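Local coordinates for ESAT-6/WXG100 secretion system protein (Streptococcus gallolyticus, PDB 7JQE), which forms part of the extracellular region of EsaA, a membrane subunit of the bacterial type VIIb secretion system, a system that probably exports protein toxins, at residues Thr212-Leu217 against Gly221-Asp226; Ala253-Leu258 against Lys407-Gln412; Gly201-Ala206 against Ala236-Tyr241; Glu193-Ser198 against Ser420-Thr425. One frame throughout, in Å; residues are numbered along the deposited sequence.

Contact 1. Residues Thr212-Leu217 against Gly221-Asp226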
# COMPACT_ATOMS: atom_id res chain seq x y z
N THR A 212 -10.06 24.70 1.03
CA THR A 212 -11.48 25.05 1.02
C THR A 212 -12.36 23.81 1.09
O THR A 212 -13.28 23.74 1.91
CB THR A 212 -11.80 25.88 -0.23
OG1 THR A 212 -11.50 25.11 -1.41
CG2 THR A 212 -10.96 27.14 -0.25
N LEU A 213 -12.06 22.81 0.26
CA LEU A 213 -12.83 21.57 0.29
C LEU A 213 -12.85 20.95 1.68
O LEU A 213 -13.91 20.59 2.20
CB LEU A 213 -12.26 20.58 -0.72
CG LEU A 213 -12.79 19.15 -0.59
CD1 LEU A 213 -14.23 19.08 -1.06
CD2 LEU A 213 -11.91 18.17 -1.37
N PHE A 214 -11.67 20.80 2.29
CA PHE A 214 -11.60 20.23 3.63
C PHE A 214 -12.33 21.11 4.65
O PHE A 214 -12.88 20.60 5.62
CB PHE A 214 -10.14 20.03 4.04
CG PHE A 214 -9.47 18.86 3.38
CD1 PHE A 214 -10.19 17.71 3.06
CD2 PHE A 214 -8.11 18.89 3.07
CE1 PHE A 214 -9.58 16.63 2.45
CE2 PHE A 214 -7.49 17.81 2.45
CZ PHE A 214 -8.22 16.68 2.14
N SER A 215 -12.33 22.43 4.43
CA SER A 215 -12.98 23.32 5.39
C SER A 215 -14.49 23.18 5.33
O SER A 215 -15.16 23.14 6.37
CB SER A 215 -12.57 24.77 5.11
OG SER A 215 -11.24 25.01 5.56
N LYS A 216 -15.06 23.10 4.13
CA LYS A 216 -16.49 22.90 4.00
C LYS A 216 -16.89 21.56 4.60
O LYS A 216 -17.82 21.48 5.42
CB LYS A 216 -16.90 23.00 2.54
CG LYS A 216 -18.40 23.18 2.33
CD LYS A 216 -18.89 24.43 3.05
CE LYS A 216 -20.39 24.64 2.85
NZ LYS A 216 -20.88 25.81 3.63
N LEU A 217 -16.20 20.48 4.21
CA LEU A 217 -16.53 19.16 4.72
C LEU A 217 -16.44 19.11 6.24
O LEU A 217 -17.16 18.33 6.88
CB LEU A 217 -15.60 18.11 4.11
CG LEU A 217 -15.76 17.76 2.63
CD1 LEU A 217 -14.78 16.64 2.25
CD2 LEU A 217 -17.19 17.34 2.33
N GLY A 221 -19.77 18.77 9.32
CA GLY A 221 -19.64 17.55 10.10
C GLY A 221 -19.37 16.30 9.29
O GLY A 221 -19.55 15.19 9.80
N ALA A 222 -18.95 16.44 8.04
CA ALA A 222 -18.79 15.30 7.15
C ALA A 222 -17.40 14.68 7.21
O ALA A 222 -17.20 13.61 6.63
CB ALA A 222 -19.11 15.72 5.71
N MSE A 223 -16.45 15.31 7.89
CA MSE A 223 -15.10 14.79 8.02
C MSE A 223 -14.45 15.30 9.30
O MSE A 223 -14.53 16.48 9.62
CB MSE A 223 -14.26 15.17 6.80
CG MSE A 223 -12.85 14.59 6.79
SE MSE A 223 -11.89 14.90 5.11
CE MSE A 223 -12.86 13.65 3.96
N THR A 224 -13.80 14.41 10.04
CA THR A 224 -13.17 14.78 11.29
C THR A 224 -11.88 15.56 11.04
O THR A 224 -11.38 15.64 9.91
CB THR A 224 -12.88 13.55 12.14
OG1 THR A 224 -11.86 12.76 11.52
CG2 THR A 224 -14.14 12.70 12.28
N SER A 225 -11.34 16.14 12.11
CA SER A 225 -10.12 16.93 11.98
C SER A 225 -8.90 16.03 11.78
O SER A 225 -7.94 16.43 11.10
CB SER A 225 -9.94 17.82 13.20
OG SER A 225 -9.30 19.04 12.85
N ASP A 226 -8.91 14.83 12.35
CA ASP A 226 -7.80 13.90 12.14
C ASP A 226 -7.78 13.37 10.71
O ASP A 226 -6.70 13.19 10.13
CB ASP A 226 -7.88 12.74 13.13
CG ASP A 226 -7.62 13.17 14.56
OD1 ASP A 226 -7.06 14.27 14.76
OD2 ASP A 226 -7.98 12.41 15.48
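The Phe214 ring meets the selenium of Met223, a selenomethionine, obliquely, nearest CD1 and CE1. SE is 3.9 Å from CD1 of Phe214 and lies 58° off the ring normal, an oblique Met-aromatic contact; Val228 and Tyr231 of helix 225-244 also touch the Phe214 side chain. Met223 reaches it because its CG stands trans to the backbone N (chi1 -176°), while a bend about the CG-SE bond (chi3 -72°) brings the methyl CE to Leu217 CD1 at 3.9 Å. The long, flexible chain of methionine, here with selenium in place of sulfur, suits this place, since one side chain serves both an aromatic and a branched aliphatic neighbour. The backbone turns at the end of helix 211-219. Gly221, with positive phi, ends it in a Schellman motif, a conformation glycine adopts with ease. Ala222 N then donates to Leu217 O at 2.8 Å, almost in line with the carbonyl, and Met223 N adds a weak bond to the same oxygen. The small Ala222 methyl sits 4.2 Å from Leu217 CD2. Across the dimer, Met223 also packs on Phe410 of the second subunit. The chemistry implies a turn held mainly by one good backbone bond and covered by an apolar patch that continues into the subunit interface.

Contact 2. Residues Ala253-Leu258 against Lys407-Gln412. With EDO (1,2-ethanediol), chain B.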
# COMPACT_ATOMS: atom_id res chain seq x y z
N ALA A 253 -9.48 21.46 -9.64
CA ALA A 253 -10.78 20.80 -9.59
C ALA A 253 -11.83 21.74 -9.02
O ALA A 253 -11.55 22.47 -8.07
CB ALA A 253 -10.72 19.52 -8.75
N THR A 254 -13.04 21.72 -9.57
CA THR A 254 -14.14 22.51 -9.05
C THR A 254 -15.21 21.60 -8.45
O THR A 254 -15.45 20.49 -8.93
CB THR A 254 -14.77 23.39 -10.14
OG1 THR A 254 -15.37 22.56 -11.14
CG2 THR A 254 -13.71 24.28 -10.78
N TYR A 255 -15.84 22.09 -7.38
CA TYR A 255 -16.88 21.34 -6.69
C TYR A 255 -18.13 22.21 -6.60
O TYR A 255 -18.10 23.29 -6.00
CB TYR A 255 -16.42 20.92 -5.29
CG TYR A 255 -15.20 20.02 -5.31
CD1 TYR A 255 -15.30 18.69 -5.70
CD2 TYR A 255 -13.96 20.50 -4.93
CE1 TYR A 255 -14.19 17.87 -5.72
CE2 TYR A 255 -12.85 19.69 -4.93
CZ TYR A 255 -12.96 18.37 -5.33
OH TYR A 255 -11.85 17.57 -5.35
N SER A 256 -19.22 21.74 -7.21
CA SER A 256 -20.47 22.49 -7.19
C SER A 256 -20.87 22.91 -5.78
O SER A 256 -21.17 24.08 -5.52
CB SER A 256 -21.59 21.66 -7.84
OG SER A 256 -21.20 21.18 -9.11
N PHE A 257 -20.87 21.96 -4.84
CA PHE A 257 -21.46 22.20 -3.53
C PHE A 257 -20.79 23.32 -2.75
O PHE A 257 -21.29 23.70 -1.69
CB PHE A 257 -21.44 20.90 -2.70
CG PHE A 257 -20.13 20.64 -2.00
CD1 PHE A 257 -19.05 20.09 -2.68
CD2 PHE A 257 -19.98 20.93 -0.65
CE1 PHE A 257 -17.85 19.85 -2.03
CE2 PHE A 257 -18.78 20.69 0.01
CZ PHE A 257 -17.72 20.15 -0.68
N LEU A 258 -19.66 23.85 -3.23
CA LEU A 258 -19.02 24.96 -2.53
C LEU A 258 -19.70 26.29 -2.80
O LEU A 258 -19.45 27.26 -2.07
CB LEU A 258 -17.53 25.04 -2.91
CG LEU A 258 -16.64 23.86 -2.51
CD1 LEU A 258 -15.22 24.04 -3.05
CD2 LEU A 258 -16.62 23.67 -1.00
N LYS A 407 -19.34 11.43 -5.41
CA LYS A 407 -18.76 10.32 -6.16
C LYS A 407 -17.36 10.67 -6.65
O LYS A 407 -16.49 9.79 -6.74
CB LYS A 407 -19.66 9.96 -7.34
CG LYS A 407 -19.64 10.99 -8.43
CD LYS A 407 -20.55 10.62 -9.58
CE LYS A 407 -21.10 11.87 -10.24
NZ LYS A 407 -20.03 12.89 -10.46
N THR A 408 -17.13 11.93 -6.99
CA THR A 408 -15.79 12.34 -7.40
C THR A 408 -14.86 12.43 -6.20
O THR A 408 -13.67 12.11 -6.30
CB THR A 408 -15.84 13.67 -8.13
OG1 THR A 408 -16.15 13.43 -9.51
CG2 THR A 408 -14.50 14.38 -8.04
N ILE A 409 -15.37 12.85 -5.04
CA ILE A 409 -14.53 12.95 -3.86
C ILE A 409 -14.11 11.56 -3.38
O ILE A 409 -12.96 11.36 -2.95
CB ILE A 409 -15.25 13.74 -2.76
CG1 ILE A 409 -15.35 15.21 -3.15
CG2 ILE A 409 -14.54 13.57 -1.42
CD1 ILE A 409 -16.38 15.98 -2.33
N PHE A 410 -15.02 10.60 -3.42
CA PHE A 410 -14.68 9.23 -3.05
C PHE A 410 -13.53 8.71 -3.91
O PHE A 410 -12.54 8.18 -3.40
CB PHE A 410 -15.90 8.32 -3.18
CG PHE A 410 -16.85 8.39 -2.02
CD1 PHE A 410 -16.38 8.49 -0.73
CD2 PHE A 410 -18.22 8.35 -2.24
CE1 PHE A 410 -17.26 8.54 0.34
CE2 PHE A 410 -19.11 8.41 -1.17
CZ PHE A 410 -18.63 8.50 0.12
N ALA A 411 -13.65 8.87 -5.23
CA ALA A 411 -12.64 8.36 -6.14
C ALA A 411 -11.28 9.00 -5.87
O ALA A 411 -10.25 8.30 -5.87
CB ALA A 411 -13.06 8.62 -7.59
N GLN A 412 -11.25 10.31 -5.64
CA GLN A 412 -9.97 10.98 -5.44
C GLN A 412 -9.34 10.59 -4.11
O GLN A 412 -8.12 10.35 -4.04
CB GLN A 412 -10.14 12.50 -5.53
CG GLN A 412 -10.50 12.97 -6.93
CD GLN A 412 -9.45 12.57 -7.97
OE1 GLN A 412 -9.72 11.77 -8.85
NE2 GLN A 412 -8.26 13.14 -7.85
C1 EDO B . -12.32 14.90 -10.56
O1 EDO B . -13.22 13.97 -11.17
C2 EDO B . -12.75 16.33 -10.88
O2 EDO B . -11.85 17.26 -10.27
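Tyr255 and Ile409 meet at a slant, the ring's CE1 lying 3.9 Å from CG1 of the isoleucine. Thr408 approaches the same ring differently: its methyl CG2 comes in at the edge, near the ring plane, 4.2 Å from Tyr255 CE1. Phe257 is set about perpendicular to Ile409 and touches the tip of its longer branch, CE1 to CD1 at 4.2 Å. One arm of Ile409 thus serves both rings, CG1 meeting the tyrosine and CD1, extended beyond it (chi2 163°), the phenylalanine, which is why isoleucine suits the spot. Leu258 CD2 sits over one face of the Phe257 ring, 3.7 Å above the plane and offset to the rim. The loop is drawn into a short 3-10 turn by Leu258 N bonding to Tyr255 O, and the turn is tied to helix 396-427 by Phe257 N donating to Asp405. Leu213 of helix 211-219 packs on both rings and on Ile409. On the more polar flank, Thr408 OG1 makes a weak 3.4 Å bond to O1 of an ethanediol probably left from crystallisation. The chemistry implies that the side chains of this loop hold to the helix by dispersion forces and shape, with direct polar fastening supplied mainly by the backbone N-H of Phe257 meeting Asp405, and a weak bond from Ser256 N beside it.

Contact 3. Residues Gly201-Ala206 against Ala236-Tyr241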
# COMPACT_ATOMS: atom_id res chain seq x y z
N GLY A 201 -1.40 9.82 -11.91
CA GLY A 201 -1.65 10.60 -13.11
C GLY A 201 -2.95 11.38 -13.08
O GLY A 201 -3.10 12.37 -13.79
N SER A 202 -3.91 10.94 -12.26
CA SER A 202 -5.20 11.60 -12.13
C SER A 202 -5.42 12.14 -10.72
O SER A 202 -6.56 12.31 -10.29
CB SER A 202 -6.33 10.66 -12.53
OG SER A 202 -6.44 9.59 -11.61
N VAL A 203 -4.34 12.43 -10.01
CA VAL A 203 -4.40 12.94 -8.65
C VAL A 203 -3.69 14.28 -8.58
O VAL A 203 -2.70 14.51 -9.28
CB VAL A 203 -3.80 11.94 -7.64
CG1 VAL A 203 -3.66 12.58 -6.27
CG2 VAL A 203 -4.65 10.69 -7.57
N ASP A 204 -4.20 15.17 -7.73
CA ASP A 204 -3.62 16.49 -7.51
C ASP A 204 -2.91 16.46 -6.16
O ASP A 204 -3.56 16.31 -5.12
CB ASP A 204 -4.70 17.57 -7.54
CG ASP A 204 -4.14 18.98 -7.41
OD1 ASP A 204 -3.03 19.15 -6.88
OD2 ASP A 204 -4.83 19.93 -7.84
N VAL A 205 -1.58 16.61 -6.17
CA VAL A 205 -0.78 16.43 -4.96
C VAL A 205 -0.55 17.71 -4.18
O VAL A 205 -0.05 17.65 -3.05
CB VAL A 205 0.59 15.80 -5.27
CG1 VAL A 205 0.41 14.53 -6.08
CG2 VAL A 205 1.47 16.79 -6.01
N ALA A 206 -0.89 18.87 -4.74
CA ALA A 206 -0.79 20.14 -4.01
C ALA A 206 -1.84 20.17 -2.91
O ALA A 206 -3.02 20.37 -3.18
CB ALA A 206 -0.96 21.31 -4.97
N ALA A 236 1.37 15.10 1.37
CA ALA A 236 2.77 15.52 1.48
C ALA A 236 3.70 14.44 0.97
O ALA A 236 4.70 14.73 0.30
CB ALA A 236 3.09 15.89 2.92
N LEU A 237 3.38 13.17 1.27
CA LEU A 237 4.22 12.06 0.84
C LEU A 237 4.17 11.89 -0.67
O LEU A 237 5.21 11.69 -1.32
CB LEU A 237 3.79 10.78 1.55
CG LEU A 237 4.45 9.47 1.10
CD1 LEU A 237 5.96 9.54 1.24
CD2 LEU A 237 3.89 8.28 1.87
N LEU A 238 2.97 11.96 -1.26
CA LEU A 238 2.86 11.89 -2.71
C LEU A 238 3.68 12.99 -3.37
O LEU A 238 4.19 12.81 -4.49
CB LEU A 238 1.40 11.99 -3.15
CG LEU A 238 0.46 10.92 -2.60
CD1 LEU A 238 -0.98 11.21 -3.01
CD2 LEU A 238 0.89 9.56 -3.10
N GLY A 239 3.82 14.14 -2.71
CA GLY A 239 4.67 15.18 -3.24
C GLY A 239 6.13 14.78 -3.24
O GLY A 239 6.85 15.02 -4.22
N LYS A 240 6.60 14.16 -2.15
CA LYS A 240 7.98 13.70 -2.10
C LYS A 240 8.27 12.72 -3.23
O LYS A 240 9.31 12.82 -3.90
CB LYS A 240 8.26 13.04 -0.75
CG LYS A 240 8.81 13.97 0.32
CD LYS A 240 9.19 13.18 1.56
CE LYS A 240 9.74 14.09 2.65
NZ LYS A 240 9.70 13.44 3.99
N TYR A 241 7.36 11.78 -3.46
CA TYR A 241 7.56 10.80 -4.52
C TYR A 241 7.54 11.47 -5.90
O TYR A 241 8.41 11.19 -6.74
CB TYR A 241 6.48 9.73 -4.43
CG TYR A 241 6.75 8.51 -5.28
CD1 TYR A 241 7.44 7.42 -4.76
CD2 TYR A 241 6.31 8.45 -6.59
CE1 TYR A 241 7.68 6.29 -5.53
CE2 TYR A 241 6.55 7.33 -7.37
CZ TYR A 241 7.24 6.25 -6.83
OH TYR A 241 7.48 5.14 -7.61
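Val205 and Leu238 carry the apolar part of this contact. Their side chains slant across one another, with Val205 CG1 resting 4.0 Å from Leu238 CB, close to the helix backbone. The rotation of Val205 that sets CG1 trans to its carbonyl carbon (chi1 -53°) turns this methyl to the helix. Val203 CG1 meets the far end of the same leucine, CD1, more loosely at 4.4 Å. Two compact beta-branched residues therefore lie along one side of the leucine, one near its root and one near its tip. Backbone proximity is the second element: Gly239 has no side chain to hold the loop off, and Val205 CB comes to 4.4 Å from Gly239 N. The polar element lies within the loop, on the side turned from the helix. Asp204 OD1 accepts from Ala206 N at 3.0 Å, forming an Asx turn that spans Val205, while OD2 accepts from the backbone N of Gly252. An aspartate suits this position because its two oxygens serve different N-H groups. In the fold, the loop links helix 191-200 to helix 211-219 and lies against helix 225-244; Val205 also packs on Met200 of the first of these, Val203 on Lys415 of helix 396-427, and Leu238 reaches Ile423 on that long helix.

Contact 4. Residues Glu193-Ser198 against Ser420-Thr425. With EDO (1,2-ethanediol), chain H; EDO (1,2-ethanediol), chain R; EDO (1,2-ethanediol), chain X.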
# COMPACT_ATOMS: atom_id res chain seq x y z
N GLU A 193 6.87 1.33 -9.43
CA GLU A 193 6.79 2.75 -9.77
C GLU A 193 5.82 2.99 -10.92
O GLU A 193 5.14 4.02 -10.96
CB GLU A 193 8.17 3.28 -10.13
CG GLU A 193 8.12 4.56 -10.95
CD GLU A 193 9.49 5.04 -11.38
OE1 GLU A 193 10.50 4.44 -10.96
OE2 GLU A 193 9.55 6.03 -12.14
N THR A 194 5.75 2.06 -11.87
CA THR A 194 4.85 2.24 -13.01
C THR A 194 3.39 2.27 -12.56
O THR A 194 2.60 3.09 -13.05
CB THR A 194 5.07 1.12 -14.03
OG1 THR A 194 6.36 1.29 -14.64
CG2 THR A 194 4.01 1.16 -15.11
N GLU A 195 3.02 1.40 -11.63
CA GLU A 195 1.64 1.39 -11.12
C GLU A 195 1.35 2.66 -10.33
O GLU A 195 0.30 3.29 -10.50
CB GLU A 195 1.40 0.15 -10.26
CG GLU A 195 0.09 0.18 -9.49
CD GLU A 195 -1.11 0.38 -10.40
OE1 GLU A 195 -0.96 0.22 -11.63
OE2 GLU A 195 -2.21 0.70 -9.88
N ILE A 196 2.27 3.05 -9.45
CA ILE A 196 2.10 4.27 -8.66
C ILE A 196 1.89 5.48 -9.57
O ILE A 196 0.97 6.28 -9.37
CB ILE A 196 3.30 4.46 -7.72
CG1 ILE A 196 3.42 3.28 -6.76
CG2 ILE A 196 3.19 5.76 -6.95
CD1 ILE A 196 4.65 3.33 -5.89
N ALA A 197 2.75 5.63 -10.58
CA ALA A 197 2.63 6.77 -11.48
C ALA A 197 1.30 6.76 -12.21
O ALA A 197 0.73 7.82 -12.49
CB ALA A 197 3.79 6.80 -12.48
N SER A 198 0.79 5.58 -12.55
CA SER A 198 -0.52 5.49 -13.19
C SER A 198 -1.60 6.06 -12.28
O SER A 198 -2.40 6.90 -12.70
CB SER A 198 -0.82 4.03 -13.55
OG SER A 198 -2.15 3.89 -14.02
N SER A 420 -0.54 6.43 -1.64
CA SER A 420 0.24 6.75 -0.45
C SER A 420 0.62 5.48 0.32
O SER A 420 1.73 5.39 0.85
CB SER A 420 -0.54 7.69 0.46
OG SER A 420 0.26 8.13 1.54
N ALA A 421 -0.29 4.51 0.39
CA ALA A 421 0.01 3.28 1.11
C ALA A 421 1.07 2.46 0.38
O ALA A 421 1.94 1.85 1.01
CB ALA A 421 -1.26 2.45 1.30
N MSE A 422 1.02 2.44 -0.95
CA MSE A 422 2.04 1.76 -1.74
C MSE A 422 3.39 2.39 -1.46
O MSE A 422 4.35 1.69 -1.12
CB MSE A 422 1.71 1.85 -3.23
CG MSE A 422 0.52 1.02 -3.66
SE MSE A 422 0.07 1.30 -5.54
CE MSE A 422 -1.22 -0.15 -5.75
N ILE A 423 3.47 3.71 -1.59
CA ILE A 423 4.72 4.41 -1.31
C ILE A 423 5.19 4.11 0.10
O ILE A 423 6.37 3.80 0.33
CB ILE A 423 4.55 5.92 -1.54
CG1 ILE A 423 4.15 6.19 -2.99
CG2 ILE A 423 5.83 6.66 -1.19
CD1 ILE A 423 3.78 7.65 -3.28
N GLN A 424 4.29 4.20 1.08
CA GLN A 424 4.65 3.93 2.47
C GLN A 424 5.26 2.54 2.63
O GLN A 424 6.23 2.37 3.39
CB GLN A 424 3.42 4.08 3.36
CG GLN A 424 3.64 3.69 4.80
CD GLN A 424 2.37 3.75 5.62
OE1 GLN A 424 1.27 3.81 5.08
NE2 GLN A 424 2.52 3.74 6.94
N THR A 425 4.71 1.54 1.94
CA THR A 425 5.12 0.16 2.14
C THR A 425 6.44 -0.16 1.47
O THR A 425 7.15 -1.08 1.90
CB THR A 425 4.04 -0.79 1.62
OG1 THR A 425 2.78 -0.45 2.22
CG2 THR A 425 4.38 -2.23 1.95
C1 EDO H . 4.07 -0.38 6.47
O1 EDO H . 4.59 -0.75 7.75
C2 EDO H . 4.88 0.80 5.93
O2 EDO H . 6.28 0.49 5.93
C1 EDO R . 13.15 7.66 -12.17
O1 EDO R . 12.10 7.30 -13.06
C2 EDO R . 13.82 8.95 -12.65
O2 EDO R . 14.75 9.41 -11.66
C1 EDO X . -4.77 -0.25 -12.98
O1 EDO X . -4.54 0.59 -11.84
C2 EDO X . -3.51 -0.33 -13.83
O2 EDO X . -3.71 -1.24 -14.93
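Ile196 overlaps Met422, a selenomethionine, the two side chains running past each other in opposite directions. Ile196 CG1 is 4.1 Å from Met422 SE and nearly as close to its CB, so the isoleucine lies alongside the selenomethionine chain instead of meeting it end on. The other branch, CG2, turns to Ile423 and approaches its CG1 at 4.1 Å. A beta-branched residue fits here because CG1 meets Met422, while CG2 and the tip CD1 both reach Ile423, the next residue of the facing helix. Met422 is stretched out beyond CG (chi3 170°), which carries its methyl CE across to the aliphatic part of Glu195, 4.0 Å from CG. Glu195 bends about its CB-CG bond (chi2 56°), and its carboxylate OE2 accepts a 3.0 Å hydrogen bond from O1 of an ethanediol, probably from the crystallisation liquor; the acid thus gives its carbon atoms to the packing and leaves its carboxylate, probably charged, to bond to the ethanediol. These residues join helix 191-200 to helix 396-427 as a roughly antiparallel pair, the axes of the two short segments approaching to 10.4 Å with 152° between their directions. Leu238 of helix 225-244 packs on Ile423, so a third helix closes one flank. Within helix 396-427, Thr425 OG1 donates to Ala421 O at 2.7 Å, and this carbonyl also takes the helical N-H of Thr425 from the opposite face of its plane. Met422 faces the dimer interface as well, where it packs on Gln424 of the second subunit.

None of the four contacts crosses another. From the N terminus, helix 191-200 opens contact 4, the outermost, which closes only at 420-425. Inside it, loop 201-206 opens contact 3, and contact 1, from helix 211-219 to 221-226, nests within that before helix 225-244 closes contact 3. Contact 2 follows in series, from loop 253-258 to 407-412, and its span contains both beta-sheets. Contacts 2 and 4 thus bring helix 396-427 back against the earlier segments. Contacts 1 and 2 touch through Leu213 and Lys216, contacts 3 and 4 through Tyr241 and Leu238, and contacts 2 and 3 through a probable hydrogen bond from Gln412 to Ser202; contacts 1, 2 and 4 also reach the second subunit.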